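Local coordinates for protein 8-demethyl-8-aminoriboflavin-5'-phosphate synthase (Streptomyces davawensis, PDB 5MLD) that replaces the C-8 methyl group of FMN with an amino group taken from glutamate, a step in the biosynthesis of the antibiotic roseoflavin, at residues 7-12 against 23-28; 92-97 against 134-139; 129-134 against 140-145. All coordinates share one frame; numbering follows the deposited sequence.

How the contacts relate
All three contacts are buried and reach the same sheet. Contacts 1 and 3 are apolar packing of a strand on a helix: 7-12 with 23-28, and 129-134 with 140-145. Contact 2 (92-97 with 134-139) joins two loops and is polar. It shares N134 and the helix 138-152 with contact 3, and its centre lies about 6 Å from that of contact 3. N94 OD1 reaches H140 ND1 between them. L130 and M131 meet L24, I25 and A28 of contact 1. All three touch the bound flavin: contact 1 at the phosphate, contact 2 at the isoalloxazine, contact 3 along the ribityl chain and pyrimidine edge.

Contact 1 (7-12 against 23-28); sequences ILNTTL and GLIDKA. With 8DP (8-demethyl-8-aminoriboflavin-5'-phosphate), chain I.
I25 reaches from the helix to the strand and touches both I7 and N9. Its side chain is extended, with CG1 anti to the backbone carbonyl carbon (chi1 -58°), which carries CD1 out to N9. I25 CD1 lies 3.5 Å from N9 CB and 3.7 Å from N9 ND2. The two side chains cross at about a right angle. The methyl group lies against CB and the ND2 side of the amide.

I7 sits two residues earlier on the same side of the strand. It slides past I25 in the opposite direction, and the methyl I7 CG2 rests 4.0 Å from I25 CD1. I7 CG2 is also near both I25 CG1 and I25 CG2, so the branch of one isoleucine lies against the branch of the other. A28, one turn on, points toward the strand from farther off.

These segments belong to the first beta-alpha-beta unit of a flavodoxin-like fold: strand 4-9, helix 20-34 and strand 38-43. The loop after the strand carries FMN-binding residues. I25 also touches A88 of strand 84-92 and V41 of strand 38-43, so it spans three strands.

Beyond CB, N9 turns to polar work. Its OD1 accepts the backbone T11 N at 2.9 Å, an Asx turn with the donor tilted 27° from the carbonyl plane. Its ND2 is bonded to Q22 OE1 and weakly to S19 OG, an FMN-binding residue. The amide thus ties the strand end to the start of the helix. T11, which closes the turn through its N-H, also donates from OG1 to the phosphate oxygen O3 of the bound flavin at 2.6 Å. S19 OG, Q20 N and T21 OG1 also bond the flavin.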
loop_
_atom_site.group_PDB
_atom_site.type_symbol
_atom_site.label_atom_id
_atom_site.label_comp_id
_atom_site.label_asym_id
_atom_site.label_seq_id
_atom_site.Cartn_x
_atom_site.Cartn_y
_atom_site.Cartn_z
ATOM N N ILE A 7 -10.133 -22.416 -5.139
ATOM C CA ILE A 7 -9.016 -21.620 -5.650
ATOM C C ILE A 7 -9.531 -20.826 -6.834
ATOM O O ILE A 7 -10.001 -21.416 -7.808
ATOM C CB ILE A 7 -7.828 -22.500 -6.060
ATOM C CG1 ILE A 7 -7.443 -23.434 -4.891
ATOM C CG2 ILE A 7 -6.656 -21.605 -6.495
ATOM C CD1 ILE A 7 -6.401 -24.506 -5.232
ATOM N N LEU A 8 -9.454 -19.499 -6.754
ATOM C CA LEU A 8 -9.975 -18.630 -7.813
ATOM C C LEU A 8 -8.790 -18.080 -8.598
ATOM O O LEU A 8 -8.047 -17.236 -8.094
ATOM C CB LEU A 8 -10.819 -17.487 -7.244
ATOM C CG LEU A 8 -12.003 -17.924 -6.380
ATOM C CD1 LEU A 8 -12.773 -16.691 -5.892
ATOM C CD2 LEU A 8 -12.907 -18.870 -7.159
ATOM N N ASN A 9 -8.597 -18.580 -9.820
ATOM C CA ASN A 9 -7.607 -17.993 -10.714
ATOM C C ASN A 9 -8.214 -16.727 -11.304
ATOM O O ASN A 9 -9.176 -16.794 -12.078
ATOM C CB ASN A 9 -7.211 -18.971 -11.818
ATOM C CG ASN A 9 -6.090 -18.436 -12.659
ATOM O OD1 ASN A 9 -5.871 -17.228 -12.692
ATOM N ND2 ASN A 9 -5.367 -19.321 -13.333
ATOM N N THR A 10 -7.646 -15.570 -10.957
ATOM C CA THR A 10 -8.227 -14.302 -11.390
ATOM C C THR A 10 -7.475 -13.688 -12.573
ATOM O O THR A 10 -7.539 -12.469 -12.778
ATOM C CB THR A 10 -8.305 -13.333 -10.205
ATOM O OG1 THR A 10 -7.009 -13.151 -9.640
ATOM C CG2 THR A 10 -9.201 -13.940 -9.094
ATOM N N THR A 11 -6.789 -14.516 -13.363
ATOM C CA THR A 11 -6.182 -14.055 -14.605
ATOM C C THR A 11 -7.224 -13.419 -15.524
ATOM O O THR A 11 -8.411 -13.757 -15.491
ATOM C CB THR A 11 -5.514 -15.228 -15.336
ATOM O OG1 THR A 11 -4.926 -14.756 -16.551
ATOM C CG2 THR A 11 -6.541 -16.313 -15.678
ATOM N N LEU A 12 -6.760 -12.508 -16.374
ATOM C CA LEU A 12 -7.630 -11.820 -17.317
ATOM C C LEU A 12 -7.778 -12.537 -18.651
ATOM O O LEU A 12 -8.554 -12.073 -19.495
ATOM C CB LEU A 12 -7.111 -10.401 -17.565
ATOM C CG LEU A 12 -7.163 -9.545 -16.304
ATOM C CD1 LEU A 12 -6.587 -8.166 -16.598
ATOM C CD2 LEU A 12 -8.587 -9.438 -15.777
ATOM N N GLY A 23 0.359 -22.021 -12.919
ATOM C CA GLY A 23 1.465 -22.859 -12.481
ATOM C C GLY A 23 1.529 -23.018 -10.972
ATOM O O GLY A 23 1.788 -24.109 -10.469
ATOM N N LEU A 24 1.282 -21.934 -10.228
ATOM C CA LEU A 24 1.248 -22.045 -8.770
ATOM C C LEU A 24 0.050 -22.878 -8.305
ATOM O O LEU A 24 0.171 -23.682 -7.366
ATOM C CB LEU A 24 1.220 -20.650 -8.130
ATOM C CG LEU A 24 2.520 -19.847 -8.216
ATOM C CD1 LEU A 24 2.575 -19.035 -9.526
ATOM C CD2 LEU A 24 2.711 -18.976 -6.986
ATOM N N ILE A 25 -1.101 -22.700 -8.949
ATOM C CA ILE A 25 -2.298 -23.483 -8.636
ATOM C C ILE A 25 -2.028 -24.964 -8.853
ATOM O O ILE A 25 -2.404 -25.815 -8.028
ATOM C CB ILE A 25 -3.489 -22.997 -9.480
ATOM C CG1 ILE A 25 -3.768 -21.506 -9.240
ATOM C CG2 ILE A 25 -4.736 -23.856 -9.230
ATOM C CD1 ILE A 25 -4.955 -20.973 -10.034
ATOM N N ASP A 26 -1.351 -25.291 -9.954
ATOM C CA ASP A 26 -1.070 -26.691 -10.256
ATOM C C ASP A 26 -0.190 -27.346 -9.192
ATOM O O ASP A 26 -0.273 -28.565 -9.005
ATOM C CB ASP A 26 -0.432 -26.804 -11.645
ATOM C CG ASP A 26 -1.433 -26.519 -12.770
ATOM O OD1 ASP A 26 -2.666 -26.648 -12.545
ATOM O OD2 ASP A 26 -0.990 -26.182 -13.888
ATOM N N LYS A 27 0.657 -26.577 -8.501
ATOM C CA LYS A 27 1.408 -27.135 -7.371
ATOM C C LYS A 27 0.529 -27.302 -6.132
ATOM O O LYS A 27 0.666 -28.293 -5.393
ATOM C CB LYS A 27 2.596 -26.245 -6.998
ATOM C CG LYS A 27 3.624 -25.959 -8.096
ATOM C CD LYS A 27 4.529 -27.138 -8.302
ATOM C CE LYS A 27 5.840 -26.700 -8.948
ATOM N NZ LYS A 27 6.565 -27.862 -9.468
ATOM N N ALA A 28 -0.349 -26.329 -5.872
ATOM C CA ALA A 28 -1.133 -26.333 -4.639
ATOM C C ALA A 28 -2.190 -27.434 -4.633
ATOM O O ALA A 28 -2.497 -28.001 -3.575
ATOM C CB ALA A 28 -1.802 -24.978 -4.450
HETATM C C4 8DP I . 1.939 -9.778 -14.609
HETATM C C5 8DP I . 2.887 -8.714 -15.175
HETATM C C8 8DP I . -0.086 -6.344 -17.101
HETATM N N3 8DP I . 1.523 -4.970 -13.520
HETATM C C2 8DP I . 1.588 -12.248 -15.270
HETATM N N2 8DP I . -0.686 -6.768 -18.341
HETATM N N1 8DP I . 2.423 -7.377 -14.613
HETATM C C6 8DP I . 1.453 -6.662 -15.236
HETATM O O6 8DP I . 1.650 -10.560 -16.896
HETATM N N4 8DP I . 3.903 -7.622 -12.803
HETATM C C12 8DP I . 1.018 -5.433 -14.693
HETATM C C13 8DP I . 2.937 -6.917 -13.443
HETATM C C14 8DP I . 2.479 -5.712 -12.894
HETATM C C15 8DP I . 3.047 -5.287 -11.686
HETATM C C16 8DP I . 4.408 -7.184 -11.667
HETATM C C1 8DP I . 0.490 -13.037 -15.992
HETATM C C3 8DP I . 1.278 -10.781 -15.568
HETATM C C7 8DP I . 0.915 -7.110 -16.470
HETATM C C9 8DP I . -0.516 -5.112 -16.527
HETATM O O1 8DP I . -1.968 -15.856 -14.946
HETATM P P1 8DP I . -1.424 -14.755 -15.882
HETATM O O2 8DP I . -0.794 -15.421 -17.155
HETATM O O3 8DP I . -2.510 -13.764 -16.279
HETATM O O4 8DP I . -0.233 -13.981 -15.112
HETATM O O5 8DP I . 1.567 -12.588 -13.928
HETATM O O7 8DP I . 1.672 -9.866 -13.396
HETATM C C10 8DP I . -1.584 -4.273 -17.194
HETATM C C11 8DP I . 0.027 -4.681 -15.343
HETATM O O8 8DP I . 2.631 -4.104 -11.076
HETATM N N5 8DP I . 3.991 -6.035 -11.102
HETATM O O9 8DP I . 5.408 -7.909 -10.972
#

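Contact 2 (92-97 against 134-139); sequences TLNMCT and NEDGAH. With 8DP (8-demethyl-8-aminoriboflavin-5'-phosphate), chain I.
N94 and D136 meet through a weak hydrogen bond. N94 ND2 donates to D136 OD2 at 3.5 Å, with an N-H...O angle of 147°. The amide and carboxylate planes are turned 41° apart, so the groups are not coplanar. The same N94 ND2 also lies 3.5 Å from G137 CA.

Water 1 bridges the pair from N94 OD1 to D136 OD2. The stronger partners lie beyond the segments. N94 OD1 is bonded to H140 ND1, and the D136 carboxylate accepts G137 N and H139 N of the third subunit. The contact is therefore built into the tetramer.

The two loops hold the isoalloxazine of the bound flavin. L93 N donates to the 8DP atom N3, in the central ring, and N94 N donates to the 8DP atom O8 at 2.9 Å. From the other side of the contact, E135 N and D136 N both donate to the 8DP atom O9, with D136 N at 2.7 Å and 173°. The pyrimidine N-H, 8DP atom N5, donates to D136 O. Backbone groups thus bind the pyrimidine edge and the adjoining central-ring nitrogen. The T92-M95 type I' turn presents the N-H groups of L93 and N94.

T92 closes its OG1 on E105 and H101 of the second subunit. T97 caps the helix 98-107 and bonds T10 O. The contact lies beyond the ends of strands 84-92 and 125-132, where the T92 turn meets the loop leading into the helix 138-152.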
loop_
_atom_site.group_PDB
_atom_site.type_symbol
_atom_site.label_atom_id
_atom_site.label_comp_id
_atom_site.label_asym_id
_atom_site.label_seq_id
_atom_site.Cartn_x
_atom_site.Cartn_y
_atom_site.Cartn_z
ATOM N N THR A 92 -1.449 -6.796 -11.205
ATOM C CA THR A 92 -1.513 -5.702 -12.179
ATOM C C THR A 92 -1.558 -4.382 -11.430
ATOM O O THR A 92 -2.371 -4.219 -10.515
ATOM C CB THR A 92 -2.715 -5.794 -13.152
ATOM O OG1 THR A 92 -3.971 -5.680 -12.458
ATOM C CG2 THR A 92 -2.675 -7.074 -13.977
ATOM N N LEU A 93 -0.705 -3.442 -11.852
ATOM C CA LEU A 93 -0.621 -2.106 -11.263
ATOM C C LEU A 93 -0.318 -2.167 -9.768
ATOM O O LEU A 93 -0.844 -1.361 -8.997
ATOM C CB LEU A 93 -1.911 -1.305 -11.493
ATOM C CG LEU A 93 -2.628 -1.504 -12.833
ATOM C CD1 LEU A 93 -3.990 -0.868 -12.777
ATOM C CD2 LEU A 93 -1.791 -0.953 -13.959
ATOM N N ASN A 94 0.480 -3.151 -9.349
ATOM C CA ASN A 94 0.796 -3.382 -7.939
ATOM C C ASN A 94 -0.445 -3.715 -7.114
ATOM O O ASN A 94 -0.457 -3.491 -5.897
ATOM C CB ASN A 94 1.517 -2.178 -7.314
ATOM C CG ASN A 94 2.793 -2.581 -6.590
ATOM O OD1 ASN A 94 2.932 -2.393 -5.392
ATOM N ND2 ASN A 94 3.720 -3.147 -7.329
ATOM N N MET A 95 -1.499 -4.227 -7.757
ATOM C CA MET A 95 -2.686 -4.733 -7.080
ATOM C C MET A 95 -2.977 -6.148 -7.570
ATOM O O MET A 95 -2.302 -6.675 -8.466
ATOM C CB MET A 95 -3.909 -3.837 -7.341
ATOM C CG MET A 95 -3.742 -2.400 -6.880
ATOM S SD MET A 95 -5.156 -1.390 -7.369
ATOM C CE MET A 95 -4.661 -0.922 -9.015
ATOM N N CYS A 96 -4.011 -6.759 -6.997
ATOM C CA CYS A 96 -4.603 -7.922 -7.632
ATOM C C CYS A 96 -5.136 -7.522 -9.012
ATOM O O CYS A 96 -5.157 -6.339 -9.377
ATOM C CB CYS A 96 -5.725 -8.490 -6.769
ATOM S SG CYS A 96 -7.026 -7.277 -6.430
ATOM N N THR A 97 -5.574 -8.505 -9.797
ATOM C CA THR A 97 -6.153 -8.114 -11.083
ATOM C C THR A 97 -7.513 -7.440 -10.904
ATOM O O THR A 97 -8.154 -7.526 -9.851
ATOM C CB THR A 97 -6.334 -9.302 -12.023
ATOM O OG1 THR A 97 -7.274 -10.226 -11.452
ATOM C CG2 THR A 97 -5.013 -9.982 -12.320
ATOM N N ASN A 134 5.594 -10.252 -12.719
ATOM C CA ASN A 134 6.878 -10.323 -13.412
ATOM C C ASN A 134 8.037 -9.841 -12.549
ATOM O O ASN A 134 9.182 -10.275 -12.769
ATOM C CB ASN A 134 6.832 -9.515 -14.722
ATOM C CG ASN A 134 6.039 -10.220 -15.806
ATOM O OD1 ASN A 134 5.527 -11.331 -15.598
ATOM N ND2 ASN A 134 5.926 -9.584 -16.970
ATOM N N GLU A 135 7.776 -8.951 -11.578
ATOM C CA GLU A 135 8.878 -8.354 -10.832
ATOM C C GLU A 135 8.540 -7.868 -9.426
ATOM O O GLU A 135 9.425 -7.875 -8.574
ATOM C CB GLU A 135 9.475 -7.168 -11.608
ATOM C CG GLU A 135 8.480 -6.066 -11.899
ATOM C CD GLU A 135 9.099 -4.680 -12.033
ATOM O OE1 GLU A 135 8.330 -3.729 -12.283
ATOM O OE2 GLU A 135 10.333 -4.525 -11.873
ATOM N N ASP A 136 7.318 -7.397 -9.160
ATOM C CA ASP A 136 7.142 -6.635 -7.924
ATOM C C ASP A 136 5.670 -6.515 -7.547
ATOM O O ASP A 136 4.815 -6.352 -8.417
ATOM C CB ASP A 136 7.765 -5.243 -8.098
ATOM C CG ASP A 136 7.705 -4.412 -6.854
ATOM O OD1 ASP A 136 8.195 -4.865 -5.797
ATOM O OD2 ASP A 136 7.171 -3.293 -6.937
ATOM N N GLY A 137 5.389 -6.569 -6.238
ATOM C CA GLY A 137 4.051 -6.256 -5.750
ATOM C C GLY A 137 3.435 -7.305 -4.838
ATOM O O GLY A 137 2.328 -7.106 -4.326
ATOM N N ALA A 138 4.147 -8.412 -4.620
ATOM C CA ALA A 138 3.553 -9.555 -3.926
ATOM C C ALA A 138 3.124 -9.192 -2.503
ATOM O O ALA A 138 1.976 -9.431 -2.110
ATOM C CB ALA A 138 4.533 -10.726 -3.918
ATOM N N HIS A 139 4.035 -8.642 -1.699
ATOM C CA HIS A 139 3.662 -8.371 -0.304
ATOM C C HIS A 139 2.624 -7.249 -0.189
ATOM O O HIS A 139 1.780 -7.259 0.724
ATOM C CB HIS A 139 4.926 -8.072 0.507
ATOM C CG HIS A 139 5.816 -9.270 0.661
ATOM N ND1 HIS A 139 6.994 -9.427 -0.041
ATOM C CD2 HIS A 139 5.670 -10.395 1.401
ATOM C CE1 HIS A 139 7.542 -10.587 0.272
ATOM N NE2 HIS A 139 6.762 -11.190 1.152
HETATM C C4 8DP I . 1.939 -9.778 -14.609
HETATM C C5 8DP I . 2.887 -8.714 -15.175
HETATM C C8 8DP I . -0.086 -6.344 -17.101
HETATM N N3 8DP I . 1.523 -4.970 -13.520
HETATM C C2 8DP I . 1.588 -12.248 -15.270
HETATM N N2 8DP I . -0.686 -6.768 -18.341
HETATM N N1 8DP I . 2.423 -7.377 -14.613
HETATM C C6 8DP I . 1.453 -6.662 -15.236
HETATM O O6 8DP I . 1.650 -10.560 -16.896
HETATM N N4 8DP I . 3.903 -7.622 -12.803
HETATM C C12 8DP I . 1.018 -5.433 -14.693
HETATM C C13 8DP I . 2.937 -6.917 -13.443
HETATM C C14 8DP I . 2.479 -5.712 -12.894
HETATM C C15 8DP I . 3.047 -5.287 -11.686
HETATM C C16 8DP I . 4.408 -7.184 -11.667
HETATM C C1 8DP I . 0.490 -13.037 -15.992
HETATM C C3 8DP I . 1.278 -10.781 -15.568
HETATM C C7 8DP I . 0.915 -7.110 -16.470
HETATM C C9 8DP I . -0.516 -5.112 -16.527
HETATM O O1 8DP I . -1.968 -15.856 -14.946
HETATM P P1 8DP I . -1.424 -14.755 -15.882
HETATM O O2 8DP I . -0.794 -15.421 -17.155
HETATM O O3 8DP I . -2.510 -13.764 -16.279
HETATM O O4 8DP I . -0.233 -13.981 -15.112
HETATM O O5 8DP I . 1.567 -12.588 -13.928
HETATM O O7 8DP I . 1.672 -9.866 -13.396
HETATM C C10 8DP I . -1.584 -4.273 -17.194
HETATM C C11 8DP I . 0.027 -4.681 -15.343
HETATM O O8 8DP I . 2.631 -4.104 -11.076
HETATM N N5 8DP I . 3.991 -6.035 -11.102
HETATM O O9 8DP I . 5.408 -7.909 -10.972
HETATM O O HOH W 1 5.662 -3.250 -4.416
#

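Contact 3 (129-134 against 140-145); sequences LLMCGN and HVAGTV. With 8DP (8-demethyl-8-aminoriboflavin-5'-phosphate), chain I.
L129 lays its CD2 methyl over the helix backbone at A142. L129 CD2 is 3.4 Å from A142 CA, tighter than usual for two carbons, and 3.6 Å from A142 CB. This closeness is consistent with the small side chain of A142. The other methyl, L129 CD1, meets V145 CG1 at 4.0 Å. The two methyls of L129 thus touch A142 and V145, successive turns of one helix face. With CG anti to the backbone N (chi1 -162°), the forked end is directed at the helix.

M131, two residues along, points to the same face. Chi1 and chi2 carry SD to V141, and the bend at chi3 (-70°) turns CE toward A142. M131 SD lies 3.8 Å from V141 CB and equally near V141 CG1. The two side chains slide past each other in opposite directions. M131 CE reaches A142 CB at 3.8 Å, so A142 is touched by both strand residues. No hydrogen bond crosses this contact.

The axes of strand 129-132 and helix 140-145 approach to 9.8 Å, and their directions are 145° apart. L130 and C132 face the other side of the sheet: L130 packs on I25 and A28 of helix 20-34, and C132 on Q20 and T21. M131 and L129 also touch A161 of the neighbouring strand 161-164.

At the C-terminal end of the strand the chain meets the flavin. C132 O comes within 3.1 Å of the ribityl oxygen O5 of 8DP, and N134 N within 2.9 Å of the 8DP atom O9. Strand 125-132 and helix 138-152 are the first two elements of a beta-alpha-beta unit completed by strand 154-155, with FMN bound by the loop at the strand's C-terminal end, as in flavodoxin-like folds.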
loop_
_atom_site.group_PDB
_atom_site.type_symbol
_atom_site.label_atom_id
_atom_site.label_comp_id
_atom_site.label_asym_id
_atom_site.label_seq_id
_atom_site.Cartn_x
_atom_site.Cartn_y
_atom_site.Cartn_z
ATOM N N LEU A 129 -3.311 -17.242 -0.270
ATOM C CA LEU A 129 -3.073 -16.401 -1.428
ATOM C C LEU A 129 -1.973 -17.026 -2.272
ATOM O O LEU A 129 -0.951 -17.451 -1.729
ATOM C CB LEU A 129 -2.683 -15.008 -0.955
ATOM C CG LEU A 129 -2.771 -13.831 -1.894
ATOM C CD1 LEU A 129 -4.200 -13.681 -2.415
ATOM C CD2 LEU A 129 -2.382 -12.645 -1.071
ATOM N N LEU A 130 -2.200 -17.106 -3.585
ATOM C CA LEU A 130 -1.159 -17.406 -4.564
ATOM C C LEU A 130 -1.032 -16.210 -5.500
ATOM O O LEU A 130 -2.044 -15.706 -5.996
ATOM C CB LEU A 130 -1.493 -18.667 -5.364
ATOM C CG LEU A 130 -1.644 -19.971 -4.566
ATOM C CD1 LEU A 130 -2.133 -21.064 -5.471
ATOM C CD2 LEU A 130 -0.317 -20.389 -3.886
ATOM N N MET A 131 0.196 -15.737 -5.736
ATOM C CA MET A 131 0.369 -14.549 -6.571
ATOM C C MET A 131 1.495 -14.760 -7.572
ATOM O O MET A 131 2.484 -15.447 -7.289
ATOM C CB MET A 131 0.667 -13.296 -5.735
ATOM C CG MET A 131 -0.482 -12.807 -4.881
ATOM S SD MET A 131 0.114 -11.603 -3.693
ATOM C CE MET A 131 1.089 -12.597 -2.580
ATOM N N CYS A 132 1.355 -14.135 -8.738
ATOM C CA CYS A 132 2.382 -14.211 -9.775
ATOM C C CYS A 132 2.555 -12.822 -10.370
ATOM O O CYS A 132 1.582 -12.234 -10.832
ATOM C CB CYS A 132 1.988 -15.205 -10.872
ATOM S SG CYS A 132 3.414 -15.669 -11.795
ATOM N N GLY A 133 3.778 -12.287 -10.340
ATOM C CA GLY A 133 4.069 -11.042 -11.016
ATOM C C GLY A 133 5.359 -11.189 -11.802
ATOM O O GLY A 133 6.137 -12.114 -11.574
ATOM N N ASN A 134 5.594 -10.252 -12.719
ATOM C CA ASN A 134 6.878 -10.323 -13.412
ATOM C C ASN A 134 8.037 -9.841 -12.549
ATOM O O ASN A 134 9.182 -10.275 -12.769
ATOM C CB ASN A 134 6.832 -9.515 -14.722
ATOM C CG ASN A 134 6.039 -10.220 -15.806
ATOM O OD1 ASN A 134 5.527 -11.331 -15.598
ATOM N ND2 ASN A 134 5.926 -9.584 -16.970
ATOM N N HIS A 140 2.662 -6.287 -1.103
ATOM C CA HIS A 140 1.660 -5.222 -1.124
ATOM C C HIS A 140 0.270 -5.781 -1.426
ATOM O O HIS A 140 -0.708 -5.466 -0.735
ATOM C CB HIS A 140 2.076 -4.170 -2.158
ATOM C CG HIS A 140 1.169 -2.976 -2.220
ATOM N ND1 HIS A 140 1.144 -2.121 -3.301
ATOM C CD2 HIS A 140 0.276 -2.482 -1.329
ATOM C CE1 HIS A 140 0.264 -1.159 -3.079
ATOM N NE2 HIS A 140 -0.269 -1.349 -1.885
ATOM N N VAL A 141 0.168 -6.640 -2.442
ATOM C CA VAL A 141 -1.119 -7.239 -2.768
ATOM C C VAL A 141 -1.602 -8.124 -1.630
ATOM O O VAL A 141 -2.789 -8.111 -1.279
ATOM C CB VAL A 141 -1.021 -8.029 -4.091
ATOM C CG1 VAL A 141 -2.306 -8.763 -4.354
ATOM C CG2 VAL A 141 -0.728 -7.080 -5.243
ATOM N N ALA A 142 -0.691 -8.900 -1.037
ATOM C CA ALA A 142 -1.079 -9.773 0.064
ATOM C C ALA A 142 -1.648 -8.962 1.210
ATOM O O ALA A 142 -2.686 -9.320 1.775
ATOM C CB ALA A 142 0.115 -10.612 0.534
ATOM N N GLY A 143 -1.013 -7.843 1.537
ATOM C CA GLY A 143 -1.539 -7.011 2.609
ATOM C C GLY A 143 -2.941 -6.527 2.303
ATOM O O GLY A 143 -3.846 -6.632 3.137
ATOM N N THR A 144 -3.149 -6.021 1.085
ATOM C CA THR A 144 -4.455 -5.469 0.725
ATOM C C THR A 144 -5.529 -6.555 0.669
ATOM O O THR A 144 -6.615 -6.402 1.244
ATOM C CB THR A 144 -4.349 -4.735 -0.617
ATOM O OG1 THR A 144 -3.416 -3.658 -0.483
ATOM C CG2 THR A 144 -5.679 -4.150 -0.993
ATOM N N VAL A 145 -5.241 -7.672 0.000
ATOM C CA VAL A 145 -6.265 -8.700 -0.186
ATOM C C VAL A 145 -6.572 -9.412 1.128
ATOM O O VAL A 145 -7.741 -9.638 1.469
ATOM C CB VAL A 145 -5.831 -9.696 -1.269
ATOM C CG1 VAL A 145 -6.796 -10.870 -1.328
ATOM C CG2 VAL A 145 -5.720 -9.000 -2.623
HETATM C C4 8DP I . 1.939 -9.778 -14.609
HETATM C C5 8DP I . 2.887 -8.714 -15.175
HETATM C C8 8DP I . -0.086 -6.344 -17.101
HETATM N N3 8DP I . 1.523 -4.970 -13.520
HETATM C C2 8DP I . 1.588 -12.248 -15.270
HETATM N N2 8DP I . -0.686 -6.768 -18.341
HETATM N N1 8DP I . 2.423 -7.377 -14.613
HETATM C C6 8DP I . 1.453 -6.662 -15.236
HETATM O O6 8DP I . 1.650 -10.560 -16.896
HETATM N N4 8DP I . 3.903 -7.622 -12.803
HETATM C C12 8DP I . 1.018 -5.433 -14.693
HETATM C C13 8DP I . 2.937 -6.917 -13.443
HETATM C C14 8DP I . 2.479 -5.712 -12.894
HETATM C C15 8DP I . 3.047 -5.287 -11.686
HETATM C C16 8DP I . 4.408 -7.184 -11.667
HETATM C C1 8DP I . 0.490 -13.037 -15.992
HETATM C C3 8DP I . 1.278 -10.781 -15.568
HETATM C C7 8DP I . 0.915 -7.110 -16.470
HETATM C C9 8DP I . -0.516 -5.112 -16.527
HETATM O O1 8DP I . -1.968 -15.856 -14.946
HETATM P P1 8DP I . -1.424 -14.755 -15.882
HETATM O O2 8DP I . -0.794 -15.421 -17.155
HETATM O O3 8DP I . -2.510 -13.764 -16.279
HETATM O O4 8DP I . -0.233 -13.981 -15.112
HETATM O O5 8DP I . 1.567 -12.588 -13.928
HETATM O O7 8DP I . 1.672 -9.866 -13.396
HETATM C C10 8DP I . -1.584 -4.273 -17.194
HETATM C C11 8DP I . 0.027 -4.681 -15.343
HETATM O O8 8DP I . 2.631 -4.104 -11.076
HETATM N N5 8DP I . 3.991 -6.035 -11.102
HETATM O O9 8DP I . 5.408 -7.909 -10.972
#